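Local coordinates for cadherin-5 (Gallus gallus, PDB 3PPE), which mediates calcium-dependent, homophilic adhesion between endothelial cells and takes part in coupling actin fibers to their junctions, at residues 168-181 with 191-203. Sequence-based numbering, arbitrary orientation.
Sequences LDRESQSAYEIIVK and ESSTATVIIRLTD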
loop_
_atom_site.group_PDB
_atom_site.type_symbol
_atom_site.label_atom_id
_atom_site.label_comp_id
_atom_site.label_asym_id
_atom_site.label_seq_id
_atom_site.Cartn_x
_atom_site.Cartn_y
_atom_site.Cartn_z
ATOM N N LEU A 168 47.146 -30.548 16.459
ATOM C CA LEU A 168 47.660 -30.023 15.182
ATOM C C LEU A 168 49.184 -29.856 15.233
ATOM O O LEU A 168 49.712 -29.037 15.977
ATOM C CB LEU A 168 46.964 -28.741 14.716
ATOM C CG LEU A 168 45.426 -28.771 14.623
ATOM C CD1 LEU A 168 44.878 -27.404 14.297
ATOM C CD2 LEU A 168 44.952 -29.815 13.622
ATOM N N ASP A 169 49.860 -30.621 14.390
ATOM C CA ASP A 169 51.306 -30.806 14.441
ATOM C C ASP A 169 51.887 -30.165 13.189
ATOM O O ASP A 169 51.574 -30.590 12.067
ATOM C CB ASP A 169 51.593 -32.315 14.457
ATOM C CG ASP A 169 53.072 -32.645 14.745
ATOM O OD1 ASP A 169 53.329 -33.468 15.656
ATOM O OD2 ASP A 169 53.977 -32.091 14.079
ATOM N N ARG A 170 52.714 -29.138 13.390
ATOM C CA ARG A 170 53.389 -28.427 12.304
ATOM C C ARG A 170 54.192 -29.349 11.358
ATOM O O ARG A 170 54.280 -29.084 10.156
ATOM C CB ARG A 170 54.297 -27.319 12.868
ATOM C CG ARG A 170 54.799 -26.365 11.808
ATOM C CD ARG A 170 55.841 -25.394 12.325
ATOM N NE ARG A 170 56.735 -25.055 11.219
ATOM C CZ ARG A 170 56.531 -24.059 10.368
ATOM N NH1 ARG A 170 55.473 -23.281 10.527
ATOM N NH2 ARG A 170 57.381 -23.816 9.376
ATOM N N GLU A 171 54.768 -30.424 11.904
ATOM C CA GLU A 171 55.496 -31.416 11.096
ATOM C C GLU A 171 54.553 -32.081 10.093
ATOM O O GLU A 171 54.887 -32.187 8.927
ATOM C CB GLU A 171 56.193 -32.496 11.968
ATOM C CG GLU A 171 57.302 -31.969 12.880
ATOM C CD GLU A 171 58.023 -33.083 13.682
ATOM O OE1 GLU A 171 57.341 -33.925 14.344
ATOM O OE2 GLU A 171 59.284 -33.114 13.654
ATOM N N SER A 172 53.371 -32.507 10.537
ATOM C CA SER A 172 52.377 -33.098 9.630
ATOM C C SER A 172 51.943 -32.132 8.533
ATOM O O SER A 172 51.894 -32.505 7.361
ATOM C CB SER A 172 51.151 -33.586 10.383
ATOM O OG SER A 172 51.510 -34.605 11.277
ATOM N N GLN A 173 51.634 -30.898 8.930
ATOM C CA GLN A 173 51.128 -29.863 8.050
ATOM C C GLN A 173 51.388 -28.484 8.686
ATOM O O GLN A 173 50.903 -28.199 9.783
ATOM C CB GLN A 173 49.625 -30.080 7.822
ATOM C CG GLN A 173 48.931 -29.049 6.965
ATOM C CD GLN A 173 49.503 -28.955 5.573
ATOM O OE1 GLN A 173 50.433 -28.182 5.316
ATOM N NE2 GLN A 173 48.930 -29.712 4.650
ATOM N N SER A 174 52.130 -27.627 7.995
ATOM C CA SER A 174 52.422 -26.283 8.517
ATOM C C SER A 174 51.478 -25.172 8.050
ATOM O O SER A 174 51.574 -24.047 8.535
ATOM C CB SER A 174 53.862 -25.891 8.142
ATOM O OG SER A 174 54.008 -25.793 6.732
ATOM N N ALA A 175 50.624 -25.463 7.073
ATOM C CA ALA A 175 49.685 -24.452 6.556
ATOM C C ALA A 175 48.391 -25.104 6.076
ATOM O O ALA A 175 48.413 -26.038 5.283
ATOM C CB ALA A 175 50.321 -23.631 5.436
ATOM N N TYR A 176 47.259 -24.651 6.568
ATOM C CA TYR A 176 45.998 -25.198 6.081
ATOM C C TYR A 176 45.358 -24.172 5.185
ATOM O O TYR A 176 45.427 -22.982 5.442
ATOM C CB TYR A 176 45.064 -25.506 7.233
ATOM C CG TYR A 176 45.530 -26.694 8.030
ATOM C CD1 TYR A 176 46.512 -26.554 9.033
ATOM C CD2 TYR A 176 45.002 -27.958 7.771
ATOM C CE1 TYR A 176 46.925 -27.665 9.776
ATOM C CE2 TYR A 176 45.393 -29.047 8.491
ATOM C CZ TYR A 176 46.354 -28.920 9.475
ATOM O OH TYR A 176 46.712 -30.053 10.148
ATOM N N GLU A 177 44.727 -24.642 4.134
ATOM C CA GLU A 177 43.947 -23.758 3.324
ATOM C C GLU A 177 42.519 -24.233 3.457
ATOM O O GLU A 177 42.156 -25.301 2.962
ATOM C CB GLU A 177 44.442 -23.800 1.891
ATOM C CG GLU A 177 43.440 -23.260 0.920
ATOM C CD GLU A 177 43.988 -23.130 -0.493
ATOM O OE1 GLU A 177 45.173 -22.740 -0.660
ATOM O OE2 GLU A 177 43.208 -23.416 -1.426
ATOM N N ILE A 178 41.711 -23.476 4.199
ATOM C CA ILE A 178 40.345 -23.899 4.428
ATOM C C ILE A 178 39.365 -22.971 3.654
ATOM O O ILE A 178 39.693 -21.829 3.325
ATOM C CB ILE A 178 39.997 -24.001 5.962
ATOM C CG1 ILE A 178 39.888 -22.599 6.529
ATOM C CG2 ILE A 178 41.035 -24.940 6.730
ATOM C CD1 ILE A 178 39.233 -22.491 7.926
ATOM N N ILE A 179 38.190 -23.478 3.352
ATOM C CA ILE A 179 37.189 -22.701 2.617
ATOM C C ILE A 179 36.012 -22.410 3.525
ATOM O O ILE A 179 35.456 -23.324 4.157
ATOM C CB ILE A 179 36.690 -23.440 1.346
ATOM C CG1 ILE A 179 37.864 -23.931 0.484
ATOM C CG2 ILE A 179 35.739 -22.533 0.531
ATOM C CD1 ILE A 179 38.791 -22.826 -0.041
ATOM N N VAL A 180 35.650 -21.133 3.606
ATOM C CA VAL A 180 34.527 -20.730 4.425
ATOM C C VAL A 180 33.396 -20.239 3.505
ATOM O O VAL A 180 33.637 -19.781 2.387
ATOM C CB VAL A 180 34.981 -19.697 5.538
ATOM C CG1 VAL A 180 35.475 -18.385 4.921
ATOM C CG2 VAL A 180 33.886 -19.454 6.601
ATOM N N LYS A 181 32.156 -20.381 3.954
ATOM C CA LYS A 181 31.019 -19.946 3.193
ATOM C C LYS A 181 30.117 -19.181 4.164
ATOM O O LYS A 181 29.958 -19.564 5.345
ATOM C CB LYS A 181 30.268 -21.170 2.630
ATOM C CG LYS A 181 29.103 -20.811 1.659
ATOM C CD LYS A 181 28.537 -22.045 0.935
ATOM C CE LYS A 181 27.838 -21.636 -0.400
ATOM N NZ LYS A 181 27.001 -22.806 -0.947
ATOM N N GLU A 191 27.842 -16.607 -4.120
ATOM C CA GLU A 191 29.247 -16.305 -4.372
ATOM C C GLU A 191 29.252 -14.869 -4.888
ATOM O O GLU A 191 28.914 -14.614 -6.043
ATOM C CB GLU A 191 29.969 -17.222 -5.361
ATOM C CG GLU A 191 30.216 -18.627 -4.836
ATOM C CD GLU A 191 29.005 -19.526 -4.987
ATOM O OE1 GLU A 191 27.983 -19.063 -5.534
ATOM O OE2 GLU A 191 29.076 -20.698 -4.558
ATOM N N SER A 192 29.639 -13.937 -4.025
ATOM C CA SER A 192 30.990 -13.914 -3.475
ATOM C C SER A 192 31.021 -14.488 -2.063
ATOM O O SER A 192 31.767 -14.015 -1.206
ATOM C CB SER A 192 31.544 -12.488 -3.475
ATOM O OG SER A 192 32.331 -12.246 -4.628
ATOM N N SER A 193 30.204 -15.511 -1.827
ATOM C CA SER A 193 29.829 -15.895 -0.471
ATOM C C SER A 193 30.752 -16.981 0.070
ATOM O O SER A 193 30.472 -17.588 1.103
ATOM C CB SER A 193 28.376 -16.372 -0.433
ATOM O OG SER A 193 27.477 -15.279 -0.517
ATOM N N THR A 194 31.854 -17.221 -0.634
ATOM C CA THR A 194 32.924 -18.069 -0.121
ATOM C C THR A 194 34.246 -17.312 -0.059
ATOM O O THR A 194 34.433 -16.313 -0.753
ATOM C CB THR A 194 33.106 -19.333 -0.983
ATOM O OG1 THR A 194 33.514 -18.958 -2.303
ATOM C CG2 THR A 194 31.804 -20.115 -1.061
ATOM N N ALA A 195 35.161 -17.796 0.776
ATOM C CA ALA A 195 36.530 -17.295 0.784
ATOM C C ALA A 195 37.504 -18.363 1.273
ATOM O O ALA A 195 37.093 -19.435 1.718
ATOM C CB ALA A 195 36.634 -16.046 1.646
ATOM N N THR A 196 38.795 -18.063 1.186
ATOM C CA THR A 196 39.832 -18.982 1.661
ATOM C C THR A 196 40.506 -18.383 2.863
ATOM O O THR A 196 40.756 -17.161 2.920
ATOM C CB THR A 196 40.909 -19.198 0.538
ATOM O OG1 THR A 196 40.261 -19.670 -0.647
ATOM C CG2 THR A 196 41.976 -20.218 0.906
ATOM N N VAL A 197 40.818 -19.253 3.817
ATOM C CA VAL A 197 41.616 -18.900 4.968
ATOM C C VAL A 197 42.874 -19.753 4.941
ATOM O O VAL A 197 42.793 -20.969 4.991
ATOM C CB VAL A 197 40.904 -19.128 6.310
ATOM C CG1 VAL A 197 41.624 -18.363 7.410
ATOM C CG2 VAL A 197 39.439 -18.669 6.236
ATOM N N ILE A 198 44.009 -19.087 4.871
ATOM C CA ILE A 198 45.296 -19.756 5.009
ATOM C C ILE A 198 45.708 -19.621 6.462
ATOM O O ILE A 198 45.868 -18.513 6.984
ATOM C CB ILE A 198 46.335 -19.149 4.065
ATOM C CG1 ILE A 198 45.885 -19.378 2.614
ATOM C CG2 ILE A 198 47.711 -19.811 4.284
ATOM C CD1 ILE A 198 46.521 -18.364 1.659
ATOM N N ILE A 199 45.826 -20.764 7.126
ATOM C CA ILE A 199 46.170 -20.800 8.538
ATOM C C ILE A 199 47.526 -21.509 8.680
ATOM O O ILE A 199 47.654 -22.706 8.392
ATOM C CB ILE A 199 45.118 -21.551 9.329
ATOM C CG1 ILE A 199 43.795 -20.774 9.296
ATOM C CG2 ILE A 199 45.607 -21.779 10.808
ATOM C CD1 ILE A 199 42.603 -21.600 9.587
ATOM N N ARG A 200 48.528 -20.762 9.104
ATOM C CA ARG A 200 49.858 -21.321 9.315
ATOM C C ARG A 200 49.979 -21.824 10.745
ATOM O O ARG A 200 49.549 -21.154 11.676
ATOM C CB ARG A 200 50.916 -20.237 9.077
ATOM C CG ARG A 200 51.097 -19.881 7.637
ATOM C CD ARG A 200 51.885 -18.597 7.466
ATOM N NE ARG A 200 52.713 -18.280 8.634
ATOM C CZ ARG A 200 52.506 -17.249 9.451
ATOM N NH1 ARG A 200 51.508 -16.413 9.226
ATOM N NH2 ARG A 200 53.305 -17.058 10.491
ATOM N N LEU A 201 50.579 -22.991 10.920
ATOM C CA LEU A 201 50.917 -23.515 12.238
ATOM C C LEU A 201 52.330 -23.074 12.576
ATOM O O LEU A 201 53.258 -23.296 11.785
ATOM C CB LEU A 201 50.812 -25.046 12.257
ATOM C CG LEU A 201 49.441 -25.675 12.502
ATOM C CD1 LEU A 201 49.101 -25.642 13.989
ATOM C CD2 LEU A 201 48.322 -24.963 11.773
ATOM N N THR A 202 52.481 -22.430 13.730
ATOM C CA THR A 202 53.763 -21.881 14.154
ATOM C C THR A 202 54.437 -22.745 15.230
ATOM O O THR A 202 53.802 -23.547 15.887
ATOM C CB THR A 202 53.638 -20.406 14.595
ATOM O OG1 THR A 202 52.649 -20.297 15.619
ATOM C CG2 THR A 202 53.229 -19.536 13.398
ATOM N N ASP A 203 55.741 -22.590 15.379
ATOM C CA ASP A 203 56.515 -23.644 16.034
ATOM C C ASP A 203 56.771 -23.314 17.480
ATOM O O ASP A 203 56.050 -23.891 18.334
ATOM C CB ASP A 203 57.834 -23.976 15.268
ATOM C CG ASP A 203 58.395 -25.340 15.653
ATOM O OD1 ASP A 203 58.600 -25.594 16.874
ATOM O OD2 ASP A 203 58.633 -26.176 14.752
ATOM O OXT ASP A 203 57.668 -22.487 17.778
HETATM O O HOH W 1 41.104 -21.707 -2.181
#
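Tyr-176 and Ile-199, Ile-178 and Val-197, and Val-180 and Ala-195 form hydrogen-bonded pairs of an antiparallel hairpin in the second extracellular cadherin domain. Their side chains share the packed face. There Ile-178 CG1 lies alongside Val-197 CB at 3.6 Å, put there by a chi1 of 72° that sets CG1 between backbone N and carbonyl carbon, and Ile-178 CD1 reaches Ile-199 CD1 at 3.9 Å. Leu-201 CD2 meets the edge of the Tyr-176 ring, 3.6 Å from CE1, while CD1 of Leu-201 abuts Leu-168 CB.

The face of Glu-177 and Thr-196 is the solvent side: extended Glu-177 crosses Thr-196, CG to CG2 3.4 Å, and one water links Glu-177 OE2 with Thr-196 OG1. Beyond the strand pairing, Arg-170 NH1 donates a short, bent hydrogen bond to Leu-201 O (2.5 Å, 144° at the hydrogen), the acceptor near the guanidinium plane, with Ser-174 CB over one face. Replacing Arg-170 by alanine removes the guanidinium, which would probably leave Leu-201 O without this donor and the chain end less firmly tied to the 168-174 loop.

In the four-stranded sheet, 175-184 lies between 194-202 and 142-148, and 194-202 is flanked beyond by parallel 108-114; strands 122-129 and 160-163 pack against the apolar face, closing the cadherin beta-sandwich.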